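Local structure of ferripyochelin binding protein (Pyrococcus horikoshii, 2FKO) at residues 17-22 / 35-40; 57-62 / 77-82; 65-70 / 85-90; 22-27 / 40-45; 31-36 / 53-58. The protein probably works as a zinc-dependent carbonic anhydrase of the gamma class, interconverting carbon dioxide and bicarbonate, although it carries the name of a ferripyochelin binder. All blocks are in the same frame, centred on the assembly; numbering follows the deposited sequence.

Contact 1 (17-22 / 35-40). With EDO (1,2-ethanediol), chain C.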
# COMPACT_ATOMS: atom_id res chain seq x y z
N ALA A 17 1.40 3.66 23.92
CA ALA A 17 1.29 3.39 22.50
C ALA A 17 2.66 3.24 21.84
O ALA A 17 3.67 3.72 22.35
CB ALA A 17 0.50 4.52 21.82
N PHE A 18 2.68 2.55 20.70
CA PHE A 18 3.92 2.39 19.96
C PHE A 18 3.71 2.95 18.57
O PHE A 18 2.84 2.50 17.83
CB PHE A 18 4.33 0.92 19.82
CG PHE A 18 5.45 0.71 18.83
CD1 PHE A 18 6.72 1.24 19.06
CD2 PHE A 18 5.23 0.01 17.64
CE1 PHE A 18 7.75 1.09 18.13
CE2 PHE A 18 6.26 -0.15 16.71
CZ PHE A 18 7.52 0.39 16.95
N VAL A 19 4.51 3.95 18.21
CA VAL A 19 4.42 4.53 16.89
C VAL A 19 5.79 4.33 16.26
O VAL A 19 6.77 4.93 16.69
CB VAL A 19 4.10 6.03 16.94
CG1 VAL A 19 3.99 6.58 15.52
CG2 VAL A 19 2.81 6.27 17.69
N ASP A 20 5.85 3.45 15.27
CA ASP A 20 7.11 3.17 14.60
C ASP A 20 7.66 4.49 14.05
O ASP A 20 6.90 5.33 13.58
CB ASP A 20 6.88 2.20 13.45
CG ASP A 20 8.17 1.66 12.89
OD1 ASP A 20 8.65 0.63 13.40
OD2 ASP A 20 8.70 2.29 11.94
N GLU A 21 8.98 4.69 14.11
CA GLU A 21 9.53 5.93 13.61
C GLU A 21 9.34 6.09 12.11
O GLU A 21 9.48 7.19 11.59
CB GLU A 21 11.02 6.07 13.97
CG GLU A 21 11.94 4.99 13.42
CD GLU A 21 13.39 5.27 13.76
OE1 GLU A 21 13.63 6.05 14.70
OE2 GLU A 21 14.28 4.70 13.10
N ASN A 22 8.99 5.00 11.44
CA ASN A 22 8.78 5.04 9.99
C ASN A 22 7.31 5.25 9.64
O ASN A 22 6.94 5.35 8.47
CB ASN A 22 9.28 3.75 9.34
CG ASN A 22 10.75 3.52 9.59
OD1 ASN A 22 11.13 2.79 10.51
ND2 ASN A 22 11.59 4.15 8.77
N THR A 35 -2.10 1.15 21.89
CA THR A 35 -2.34 1.14 20.46
C THR A 35 -0.96 1.06 19.81
O THR A 35 0.06 1.29 20.47
CB THR A 35 -3.06 2.41 19.98
OG1 THR A 35 -2.38 3.57 20.48
CG2 THR A 35 -4.51 2.42 20.45
N SER A 36 -0.93 0.71 18.53
CA SER A 36 0.33 0.61 17.80
C SER A 36 0.16 0.98 16.34
O SER A 36 -0.82 0.61 15.69
CB SER A 36 0.90 -0.82 17.92
OG SER A 36 -0.05 -1.77 17.49
N VAL A 37 1.12 1.75 15.83
CA VAL A 37 1.14 2.23 14.45
C VAL A 37 2.46 1.70 13.89
O VAL A 37 3.54 1.99 14.43
CB VAL A 37 1.10 3.77 14.41
CG1 VAL A 37 1.05 4.26 12.96
CG2 VAL A 37 -0.13 4.27 15.18
N TRP A 38 2.37 0.93 12.82
CA TRP A 38 3.54 0.29 12.25
C TRP A 38 4.21 0.95 11.05
O TRP A 38 3.70 1.93 10.52
CB TRP A 38 3.17 -1.17 11.97
CG TRP A 38 2.67 -1.83 13.22
CD1 TRP A 38 1.41 -1.75 13.74
CD2 TRP A 38 3.45 -2.56 14.18
NE1 TRP A 38 1.35 -2.38 14.96
CE2 TRP A 38 2.59 -2.89 15.25
CE3 TRP A 38 4.79 -2.96 14.24
CZ2 TRP A 38 3.03 -3.61 16.37
CZ3 TRP A 38 5.23 -3.68 15.35
CH2 TRP A 38 4.35 -3.99 16.41
N PRO A 39 5.38 0.44 10.62
CA PRO A 39 6.13 0.99 9.49
C PRO A 39 5.29 1.39 8.28
O PRO A 39 4.49 0.60 7.78
CB PRO A 39 7.14 -0.10 9.17
CG PRO A 39 7.43 -0.66 10.52
CD PRO A 39 6.06 -0.76 11.15
N SER A 40 5.52 2.61 7.81
CA SER A 40 4.85 3.19 6.65
C SER A 40 3.35 3.40 6.82
O SER A 40 2.67 3.75 5.86
CB SER A 40 5.10 2.34 5.40
OG SER A 40 4.58 2.99 4.25
C1 EDO C . 11.29 10.75 9.03
O1 EDO C . 11.69 11.31 7.80
C2 EDO C . 12.17 10.13 9.64
O2 EDO C . 11.82 8.99 10.44
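Phe18 turns the edge of its ring onto a face of the Trp38 indole, a T-shaped pair whose six-membered rings have centroids 5.3 Å apart and planes at 63°. The touch is made by Phe18 CE2 and Trp38 CZ3, at 3.9 Å. Trp38 leaves its backbone away from 17-22, but with CG beside its own N (chi1 -55°) the indole swings back to meet Phe18, and NE1 gives a weak bond to Ser36 OG. Helix 146-169 packs on both aromatic side chains. Beneath the pair, Val37 N bonds to Phe18 O at 2.7 Å, and Asp20 N to Val37 O almost straight, at 177°. Such parallel bridges, Phe18 with Ser36 and Val19 with Val37, join successive coils of a left-handed beta-helix, the hexapeptide-repeat fold. Val19 CG1 lies alongside Val37 CB on the other face, where Leu31 packs against both valines. Where strand 18-19 ends, Asp20 OD2 accepts from Asn22 N at 2.8 Å, an Asx turn, while Asp20 OD1 rests 3.4 Å from Pro39 CG and pairs with Arg170. An alanine here would probably cost Arg170 this carboxylate partner and the Asn22 N-H its side-chain acceptor, freeing the turn to shift. Further on, Ser40 N reaches Asn22 O at 3.2 Å from above the carbonyl plane, and Ser40 OG bonds to Asn61 OD1 and to Ser40 OG of both neighbouring subunits.

Contact 2 (57-62 / 77-82). With ZN (zinc ion), chain B.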
# COMPACT_ATOMS: atom_id res chain seq x y z
N ASN A 57 -4.50 -1.76 16.51
CA ASN A 57 -3.28 -1.67 15.72
C ASN A 57 -3.54 -1.21 14.29
O ASN A 57 -4.54 -1.59 13.68
CB ASN A 57 -2.57 -3.03 15.68
CG ASN A 57 -3.51 -4.14 15.26
OD1 ASN A 57 -4.17 -4.76 16.10
ND2 ASN A 57 -3.58 -4.40 13.96
N VAL A 58 -2.64 -0.40 13.78
CA VAL A 58 -2.72 0.11 12.41
C VAL A 58 -1.44 -0.44 11.78
O VAL A 58 -0.35 0.11 11.96
CB VAL A 58 -2.71 1.65 12.40
CG1 VAL A 58 -3.00 2.15 10.99
CG2 VAL A 58 -3.75 2.18 13.38
N GLN A 59 -1.58 -1.53 11.04
CA GLN A 59 -0.44 -2.21 10.45
C GLN A 59 0.34 -1.54 9.31
O GLN A 59 -0.01 -0.45 8.85
CB GLN A 59 -0.87 -3.63 10.06
CG GLN A 59 -1.27 -4.43 11.29
CD GLN A 59 -1.87 -5.78 10.98
OE1 GLN A 59 -1.67 -6.32 9.90
NE2 GLN A 59 -2.61 -6.33 11.94
N ASP A 60 1.41 -2.20 8.90
CA ASP A 60 2.32 -1.72 7.86
C ASP A 60 1.65 -1.25 6.57
O ASP A 60 0.74 -1.89 6.04
CB ASP A 60 3.34 -2.81 7.52
CG ASP A 60 3.74 -3.63 8.74
OD1 ASP A 60 4.76 -3.31 9.39
OD2 ASP A 60 3.03 -4.60 9.04
N ASN A 61 2.14 -0.12 6.06
CA ASN A 61 1.65 0.45 4.81
C ASN A 61 0.16 0.77 4.70
O ASN A 61 -0.36 0.87 3.59
CB ASN A 61 2.05 -0.44 3.63
CG ASN A 61 3.50 -0.26 3.24
OD1 ASN A 61 3.93 0.83 2.88
ND2 ASN A 61 4.28 -1.34 3.32
N VAL A 62 -0.55 0.93 5.82
CA VAL A 62 -1.97 1.35 5.91
C VAL A 62 -2.08 2.81 5.72
O VAL A 62 -1.17 3.51 6.18
CB VAL A 62 -2.53 0.77 7.26
CG1 VAL A 62 -3.93 1.25 7.52
CG2 VAL A 62 -2.40 -0.73 7.30
N TYR A 77 -9.77 -2.64 20.36
CA TYR A 77 -9.42 -3.97 19.90
C TYR A 77 -9.67 -4.10 18.40
O TYR A 77 -10.24 -5.09 17.95
CB TYR A 77 -10.24 -5.03 20.63
CG TYR A 77 -9.97 -5.12 22.11
CD1 TYR A 77 -8.92 -5.89 22.60
CD2 TYR A 77 -10.79 -4.46 23.03
CE1 TYR A 77 -8.68 -6.01 23.97
CE2 TYR A 77 -10.56 -4.57 24.40
CZ TYR A 77 -9.51 -5.35 24.87
OH TYR A 77 -9.32 -5.51 26.22
N VAL A 78 -9.27 -3.09 17.64
CA VAL A 78 -9.45 -3.15 16.19
C VAL A 78 -8.12 -3.45 15.53
O VAL A 78 -7.09 -2.87 15.89
CB VAL A 78 -9.99 -1.82 15.62
CG1 VAL A 78 -9.97 -1.87 14.08
CG2 VAL A 78 -11.41 -1.59 16.10
N THR A 79 -8.15 -4.37 14.57
CA THR A 79 -6.95 -4.75 13.83
C THR A 79 -7.08 -4.24 12.39
O THR A 79 -7.92 -4.72 11.64
CB THR A 79 -6.77 -6.29 13.80
OG1 THR A 79 -6.49 -6.76 15.13
CG2 THR A 79 -5.62 -6.67 12.88
N ILE A 80 -6.26 -3.27 12.02
CA ILE A 80 -6.30 -2.74 10.66
C ILE A 80 -5.16 -3.40 9.92
O ILE A 80 -3.99 -3.05 10.10
CB ILE A 80 -6.16 -1.21 10.64
CG1 ILE A 80 -7.24 -0.59 11.55
CG2 ILE A 80 -6.35 -0.69 9.21
CD1 ILE A 80 -7.21 0.93 11.64
N GLY A 81 -5.51 -4.39 9.11
CA GLY A 81 -4.53 -5.17 8.37
C GLY A 81 -3.59 -4.44 7.43
O GLY A 81 -3.88 -3.35 6.94
N HIS A 82 -2.46 -5.08 7.19
CA HIS A 82 -1.42 -4.56 6.30
C HIS A 82 -2.00 -4.01 5.01
O HIS A 82 -2.87 -4.63 4.40
CB HIS A 82 -0.44 -5.67 5.92
CG HIS A 82 0.05 -6.48 7.08
ND1 HIS A 82 1.09 -6.07 7.89
CD2 HIS A 82 -0.33 -7.69 7.54
CE1 HIS A 82 1.32 -7.00 8.80
NE2 HIS A 82 0.47 -7.99 8.61
ZN ZN B . 0.65 -9.54 9.90
O HOH W 1 -0.35 -9.25 11.38
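His82 is approached by two side chains of 57-62, Asp60 at the edge of its ring and Gln59 over a face, while its NE2 holds a zinc ion at 2.0 Å. Water 1 and two histidines of a neighbouring subunit, His65 and His87, complete the metal's first shell. Next outward, His82 ND1 donates a weak, bent bond to Asp60 OD2 at 2.7 Å; carboxylate and imidazole are nearly coplanar, with planes 10° apart. Gln59 OE1 sits 2.9 Å above the centre of the His82 ring, and the same oxygen takes a weak bond from His82 N at 3.1 Å. The extended glutamine chain (chi2 173°) carries the amide that far. Its root is fixed by the sheet: Gln59 N bonds to Ile80 O at 3.0 Å, part of the parallel ladder that pairs Asn57 with Thr79 and Val58 with Ile80. On the face that carries Val58 and Ile80, Ile80 CG2 packs 3.5 Å from Val62 CG1. Asp60 has a second partner, as OD2 also forms a salt bridge with Arg44 of the neighbouring subunit. With ND1 as donor to Asp60, NE2 is left to face the zinc, an arrangement consistent with a second-shell carboxylate orienting this ligand.

Contact 3 (65-70 / 85-90). With ZN (zinc ion), chain D.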
# COMPACT_ATOMS: atom_id res chain seq x y z
N HIS A 65 -7.39 8.28 6.56
CA HIS A 65 -7.64 9.68 6.25
C HIS A 65 -9.13 9.98 6.45
O HIS A 65 -9.88 9.12 6.92
CB HIS A 65 -7.24 9.97 4.80
CG HIS A 65 -7.09 11.42 4.49
ND1 HIS A 65 -7.42 11.97 3.27
CD2 HIS A 65 -6.62 12.45 5.24
CE1 HIS A 65 -7.16 13.26 3.28
NE2 HIS A 65 -6.68 13.58 4.46
N THR A 66 -9.54 11.19 6.08
CA THR A 66 -10.92 11.61 6.24
C THR A 66 -11.33 12.57 5.11
O THR A 66 -10.50 12.96 4.29
CB THR A 66 -11.11 12.38 7.57
OG1 THR A 66 -10.39 13.62 7.50
CG2 THR A 66 -10.59 11.57 8.75
N SER A 67 -12.61 12.92 5.09
CA SER A 67 -13.18 13.86 4.12
C SER A 67 -13.89 14.90 5.00
O SER A 67 -14.21 14.60 6.14
CB SER A 67 -14.22 13.17 3.22
OG SER A 67 -13.61 12.24 2.35
N HIS A 68 -14.12 16.10 4.48
CA HIS A 68 -14.78 17.14 5.27
C HIS A 68 -16.12 16.65 5.79
O HIS A 68 -16.96 16.18 5.02
CB HIS A 68 -15.00 18.41 4.45
CG HIS A 68 -13.73 19.12 4.08
ND1 HIS A 68 -12.88 18.66 3.09
CD2 HIS A 68 -13.17 20.26 4.56
CE1 HIS A 68 -11.85 19.48 2.99
NE2 HIS A 68 -12.00 20.46 3.87
N GLY A 69 -16.31 16.76 7.10
CA GLY A 69 -17.54 16.32 7.73
C GLY A 69 -17.56 14.82 8.01
O GLY A 69 -18.54 14.30 8.55
N TYR A 70 -16.48 14.14 7.65
CA TYR A 70 -16.38 12.70 7.84
C TYR A 70 -15.13 12.25 8.60
O TYR A 70 -14.17 11.78 8.00
CB TYR A 70 -16.43 12.01 6.48
CG TYR A 70 -17.79 12.06 5.83
CD1 TYR A 70 -18.81 11.20 6.25
CD2 TYR A 70 -18.07 12.96 4.81
CE1 TYR A 70 -20.08 11.25 5.67
CE2 TYR A 70 -19.34 13.02 4.23
CZ TYR A 70 -20.33 12.16 4.66
OH TYR A 70 -21.58 12.19 4.08
N MET A 85 -6.92 0.44 3.94
CA MET A 85 -7.14 1.88 3.86
C MET A 85 -8.52 2.24 4.42
O MET A 85 -9.54 1.74 3.95
CB MET A 85 -7.02 2.33 2.40
CG MET A 85 -6.78 3.83 2.18
SD MET A 85 -8.20 4.88 2.53
CE MET A 85 -7.43 6.15 3.55
N VAL A 86 -8.54 3.09 5.45
CA VAL A 86 -9.79 3.51 6.06
C VAL A 86 -9.97 5.00 5.77
O VAL A 86 -9.10 5.82 6.10
CB VAL A 86 -9.78 3.27 7.59
CG1 VAL A 86 -11.09 3.75 8.21
CG2 VAL A 86 -9.59 1.78 7.86
N HIS A 87 -11.10 5.34 5.15
CA HIS A 87 -11.35 6.72 4.79
C HIS A 87 -12.66 7.27 5.34
O HIS A 87 -13.74 6.89 4.87
CB HIS A 87 -11.32 6.86 3.27
CG HIS A 87 -10.96 8.23 2.79
ND1 HIS A 87 -11.81 9.31 2.93
CD2 HIS A 87 -9.83 8.71 2.23
CE1 HIS A 87 -11.21 10.39 2.48
NE2 HIS A 87 -10.01 10.06 2.04
N GLY A 88 -12.55 8.17 6.32
CA GLY A 88 -13.70 8.81 6.92
C GLY A 88 -14.81 7.87 7.32
O GLY A 88 -15.98 8.11 7.00
N ALA A 89 -14.46 6.82 8.05
CA ALA A 89 -15.46 5.85 8.47
C ALA A 89 -15.46 5.62 9.97
O ALA A 89 -14.54 6.02 10.67
CB ALA A 89 -15.21 4.54 7.75
N LYS A 90 -16.52 4.98 10.44
CA LYS A 90 -16.65 4.68 11.85
C LYS A 90 -16.55 3.17 11.98
O LYS A 90 -17.30 2.43 11.34
CB LYS A 90 -17.98 5.20 12.38
CG LYS A 90 -18.11 6.71 12.23
CD LYS A 90 -19.39 7.25 12.83
CE LYS A 90 -19.51 8.75 12.60
NZ LYS A 90 -18.34 9.50 13.15
ZN ZN D . -8.19 10.95 1.52
O HOH W 2 -8.23 12.15 0.16
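His65 and His87 project from neighbouring strands in the same direction, yet their rings are turned almost perpendicular, with planes at 89° and centroids 5.2 Å apart. A zinc ion sets the arrangement. His65 binds it through ND1 at 2.2 Å, His87 through NE2 at 2.1 Å. The first torsion is near-anti in both, and it is the second, -145° in His65 and -70° in His87, that turns ND1 of one and NE2 of the other to the metal. Water 2, also on the metal, lies in the plane of each ring, and His82 of a neighbouring subunit completes the site. The histidines come from adjacent coils of the left-handed beta-helix, joined by His65 N to Val86 O at 3.0 Å and Gly88 N to His65 O at 2.9 Å. Second-shell acids reach the far nitrogens: Asp46 bonds to His65 NE2, and Asp105 to His87 ND1. Ser67 OG comes up in the plane of the His87 ring, 3.0 Å from CE1, and shares Asp105 OD1 with it, while Thr66 N stands over one ring face. Beyond the metal, the type II turn Ser67-Tyr70 brings Tyr70 O within 3.2 Å of Gly88 CA, where a CB on residue 88 would clash with that oxygen.

Contact 4 (22-27 / 40-45)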
# COMPACT_ATOMS: atom_id res chain seq x y z
N ASN A 22 8.99 5.00 11.44
CA ASN A 22 8.78 5.04 9.99
C ASN A 22 7.31 5.25 9.64
O ASN A 22 6.94 5.35 8.47
CB ASN A 22 9.28 3.75 9.34
CG ASN A 22 10.75 3.52 9.59
OD1 ASN A 22 11.13 2.79 10.51
ND2 ASN A 22 11.59 4.15 8.77
N ALA A 23 6.47 5.30 10.67
CA ALA A 23 5.05 5.55 10.46
C ALA A 23 4.95 7.07 10.39
O ALA A 23 5.91 7.77 10.71
CB ALA A 23 4.24 5.02 11.65
N VAL A 24 3.81 7.60 9.96
CA VAL A 24 3.63 9.05 9.87
C VAL A 24 2.31 9.45 10.52
O VAL A 24 1.24 9.04 10.06
CB VAL A 24 3.65 9.54 8.40
CG1 VAL A 24 3.30 11.02 8.33
CG2 VAL A 24 5.01 9.29 7.78
N VAL A 25 2.38 10.23 11.59
CA VAL A 25 1.19 10.68 12.29
C VAL A 25 1.16 12.20 12.21
O VAL A 25 2.07 12.87 12.68
CB VAL A 25 1.21 10.21 13.77
CG1 VAL A 25 -0.04 10.68 14.49
CG2 VAL A 25 1.29 8.68 13.81
N ILE A 26 0.10 12.73 11.60
CA ILE A 26 -0.02 14.17 11.40
C ILE A 26 -1.31 14.80 11.93
O ILE A 26 -2.40 14.28 11.72
CB ILE A 26 0.05 14.49 9.89
CG1 ILE A 26 1.30 13.87 9.28
CG2 ILE A 26 0.02 16.00 9.68
CD1 ILE A 26 1.29 13.83 7.75
N GLY A 27 -1.16 15.92 12.62
CA GLY A 27 -2.30 16.66 13.13
C GLY A 27 -3.27 16.09 14.15
O GLY A 27 -2.88 15.49 15.16
N SER A 40 5.52 2.61 7.81
CA SER A 40 4.85 3.19 6.65
C SER A 40 3.35 3.40 6.82
O SER A 40 2.67 3.75 5.86
CB SER A 40 5.10 2.34 5.40
OG SER A 40 4.58 2.99 4.25
N ALA A 41 2.84 3.18 8.03
CA ALA A 41 1.42 3.42 8.27
C ALA A 41 1.29 4.93 8.34
O ALA A 41 2.14 5.60 8.94
CB ALA A 41 0.98 2.78 9.59
N VAL A 42 0.24 5.46 7.73
CA VAL A 42 0.03 6.90 7.71
C VAL A 42 -1.34 7.30 8.24
O VAL A 42 -2.36 6.82 7.74
CB VAL A 42 0.16 7.47 6.28
CG1 VAL A 42 -0.08 8.98 6.28
CG2 VAL A 42 1.55 7.16 5.71
N LEU A 43 -1.34 8.15 9.26
CA LEU A 43 -2.58 8.65 9.84
C LEU A 43 -2.54 10.16 9.63
O LEU A 43 -1.91 10.89 10.40
CB LEU A 43 -2.65 8.31 11.34
CG LEU A 43 -2.82 6.82 11.66
CD1 LEU A 43 -1.52 6.09 11.38
CD2 LEU A 43 -3.22 6.64 13.11
N ARG A 44 -3.22 10.61 8.58
CA ARG A 44 -3.22 12.03 8.24
C ARG A 44 -4.45 12.78 8.77
O ARG A 44 -5.51 12.80 8.15
CB ARG A 44 -3.10 12.18 6.72
CG ARG A 44 -2.85 13.61 6.22
CD ARG A 44 -1.87 13.63 5.04
NE ARG A 44 -2.34 12.89 3.86
CZ ARG A 44 -3.26 13.34 3.01
NH1 ARG A 44 -3.83 14.52 3.19
NH2 ARG A 44 -3.62 12.59 1.97
N GLY A 45 -4.28 13.40 9.93
CA GLY A 45 -5.37 14.14 10.54
C GLY A 45 -5.32 15.60 10.15
O GLY A 45 -5.28 16.47 11.02
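Val24 takes part in two of the backbone hydrogen bonds that lock 22-27 to 40-45: its N reaches Ala41 O, and its O receives Leu43 N, both at 2.8 Å. The ladder continues with Ile26 N to Leu43 O at 3.0 Å and closes with Gly45 N to Ile26 O at 2.7 Å, the last donor tilted from the carbonyl plane. Strands 24-26 and 42-45 run with axes 4.8 Å apart and only 10° between directions. This is one parallel sheet of the left-handed beta-helix, each strand coming from the next coil. At Gly27 the chain turns a corner with positive phi, and a CB there would collide with Gly45 O.

Side-chain packing divides between the two faces. Leu43 and Val25 point to the interior, Leu43 packing on Val37, Leu31 and Ile64. Val24 and Val42 share the opposite face, Val24 CB meeting Val42 CG2 at 4.2 Å, and there Val42 packs on Asp60 of a neighbouring subunit.

Charge enters with Arg44, whose CD runs alongside Ile26 CD1 at 4.2 Å. Bends at chi2 and chi3 (142° and 61°) carry its guanidinium beyond the isoleucine. NH1 pairs with Asp46. Besides its salt bridge to Asp60 of the neighbouring subunit, NH2 makes a hydrogen bond to Tyr159 OH of that subunit, whose Trp38 adds a cation-pi contact.

Contact 5 (31-36 / 53-58)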
# COMPACT_ATOMS: atom_id res chain seq x y z
N LEU A 31 -4.36 8.63 19.78
CA LEU A 31 -3.99 7.23 19.93
C LEU A 31 -4.11 6.86 21.41
O LEU A 31 -3.36 7.37 22.24
CB LEU A 31 -2.55 7.00 19.45
CG LEU A 31 -2.24 7.26 17.96
CD1 LEU A 31 -0.78 6.98 17.67
CD2 LEU A 31 -3.13 6.37 17.10
N GLU A 32 -5.06 5.99 21.74
CA GLU A 32 -5.25 5.61 23.14
C GLU A 32 -4.23 4.59 23.62
O GLU A 32 -3.36 4.15 22.87
CB GLU A 32 -6.66 5.08 23.37
CG GLU A 32 -7.66 6.21 23.36
CD GLU A 32 -9.09 5.76 23.59
OE1 GLU A 32 -9.35 4.54 23.60
OE2 GLU A 32 -9.96 6.64 23.77
N GLU A 33 -4.33 4.21 24.89
CA GLU A 33 -3.38 3.28 25.46
C GLU A 33 -3.26 1.96 24.69
O GLU A 33 -4.23 1.47 24.10
CB GLU A 33 -3.71 2.99 26.93
CG GLU A 33 -5.08 2.41 27.18
CD GLU A 33 -5.15 1.62 28.49
OE1 GLU A 33 -6.27 1.47 29.03
OE2 GLU A 33 -4.10 1.13 28.97
N LYS A 34 -2.05 1.42 24.70
CA LYS A 34 -1.72 0.16 24.08
C LYS A 34 -2.05 0.02 22.60
O LYS A 34 -2.26 -1.09 22.10
CB LYS A 34 -2.36 -0.97 24.89
CG LYS A 34 -1.86 -0.94 26.33
CD LYS A 34 -2.48 -2.00 27.20
CE LYS A 34 -2.04 -1.82 28.65
NZ LYS A 34 -0.56 -1.86 28.79
N THR A 35 -2.10 1.15 21.89
CA THR A 35 -2.34 1.14 20.46
C THR A 35 -0.96 1.06 19.81
O THR A 35 0.06 1.29 20.47
CB THR A 35 -3.06 2.41 19.98
OG1 THR A 35 -2.38 3.57 20.48
CG2 THR A 35 -4.51 2.42 20.45
N SER A 36 -0.93 0.71 18.53
CA SER A 36 0.33 0.61 17.80
C SER A 36 0.16 0.98 16.34
O SER A 36 -0.82 0.61 15.69
CB SER A 36 0.90 -0.82 17.92
OG SER A 36 -0.05 -1.77 17.49
N GLY A 53 -9.09 3.96 19.10
CA GLY A 53 -9.38 3.40 20.41
C GLY A 53 -8.31 2.47 20.92
O GLY A 53 -7.56 1.87 20.15
N LYS A 54 -8.26 2.32 22.25
CA LYS A 54 -7.27 1.47 22.90
C LYS A 54 -7.18 0.03 22.40
O LYS A 54 -8.16 -0.55 21.95
CB LYS A 54 -7.52 1.47 24.41
CG LYS A 54 -8.99 1.30 24.78
CD LYS A 54 -9.38 2.28 25.88
CE LYS A 54 -8.57 2.02 27.14
NZ LYS A 54 -8.79 3.07 28.17
N TYR A 55 -5.97 -0.53 22.50
CA TYR A 55 -5.67 -1.90 22.10
C TYR A 55 -5.80 -2.17 20.61
O TYR A 55 -5.85 -3.32 20.19
CB TYR A 55 -6.59 -2.89 22.83
CG TYR A 55 -6.75 -2.63 24.31
CD1 TYR A 55 -5.66 -2.69 25.17
CD2 TYR A 55 -8.00 -2.32 24.85
CE1 TYR A 55 -5.81 -2.46 26.54
CE2 TYR A 55 -8.16 -2.09 26.21
CZ TYR A 55 -7.06 -2.16 27.05
OH TYR A 55 -7.22 -1.94 28.41
N SER A 56 -5.84 -1.11 19.81
CA SER A 56 -5.97 -1.26 18.37
C SER A 56 -4.65 -1.06 17.64
O SER A 56 -3.80 -0.29 18.08
CB SER A 56 -7.02 -0.28 17.83
OG SER A 56 -8.30 -0.59 18.34
N ASN A 57 -4.50 -1.76 16.51
CA ASN A 57 -3.28 -1.67 15.72
C ASN A 57 -3.54 -1.21 14.29
O ASN A 57 -4.54 -1.59 13.68
CB ASN A 57 -2.57 -3.03 15.68
CG ASN A 57 -3.51 -4.14 15.26
OD1 ASN A 57 -4.17 -4.76 16.10
ND2 ASN A 57 -3.58 -4.40 13.96
N VAL A 58 -2.64 -0.40 13.78
CA VAL A 58 -2.72 0.11 12.41
C VAL A 58 -1.44 -0.44 11.78
O VAL A 58 -0.35 0.11 11.96
CB VAL A 58 -2.71 1.65 12.40
CG1 VAL A 58 -3.00 2.15 10.99
CG2 VAL A 58 -3.75 2.18 13.38
O HOH W 3 -5.12 -1.41 30.21
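Glu33 and Tyr55 join two stacked type II turns, Glu32-Thr35 and Gly53-Ser56, through Tyr55 N to Glu33 O at 3.1 Å. Past the turns the chains fall into parallel pairing: Ser36 N bonds to Ser56 O, then Val58 N to Ser36 O at 2.8 Å. The first turn closes only weakly through its backbone, but Thr35 OG1 reinforces it with a 2.6 Å bond to Glu32 O.

Glu32, extended beyond CG (chi2 -180°), presents OE1 to Lys54 N at 2.8 Å; the N-H arrives on the anti side, 22° out of the carboxylate plane. OE2 meets the hydroxyl of Tyr51. Were Glu32 replaced by alanine, the Lys54 N-H and the Tyr51 hydroxyl would probably both lose this carboxylate, and the tie between the two turns would weaken. Glu33 OE1 makes a salt bridge with Lys54 NZ at 3.1 Å, while its OE2 is linked through water 3 to Tyr55 OH. Lys34 lies alongside Tyr55, CD reaching the ring edge 3.4 Å from CE1, and Tyr55 in turn stacks on Tyr77 of the next coil. Turns piled in register, with polar side chains bridging one level to the next, are the corners of a left-handed beta-helix.

Contacts 1, 2 and 5 share one sheet, in which strands 18-19, 36-37, 57-58 and 79-80 are successive neighbours; contacts 3 and 4 lie on another sheet of the same helix. Contact 1 runs on into contact 4 through Asn22 and Ser40, while Val58 and Asn57 belong to both contacts 2 and 5. Burial separates them: contact 2 is wholly buried, 1, 3 and 4 largely so, whereas 5 is partly exposed and touches no other subunit. Chemistry follows place. Contact 5 relies on charges and water, 4 on a regular ladder and aliphatic packing, and 1 on aromatics beneath helix 146-169. Contacts 2 and 3 supply one and two histidines respectively to equivalent zinc sites between subunits.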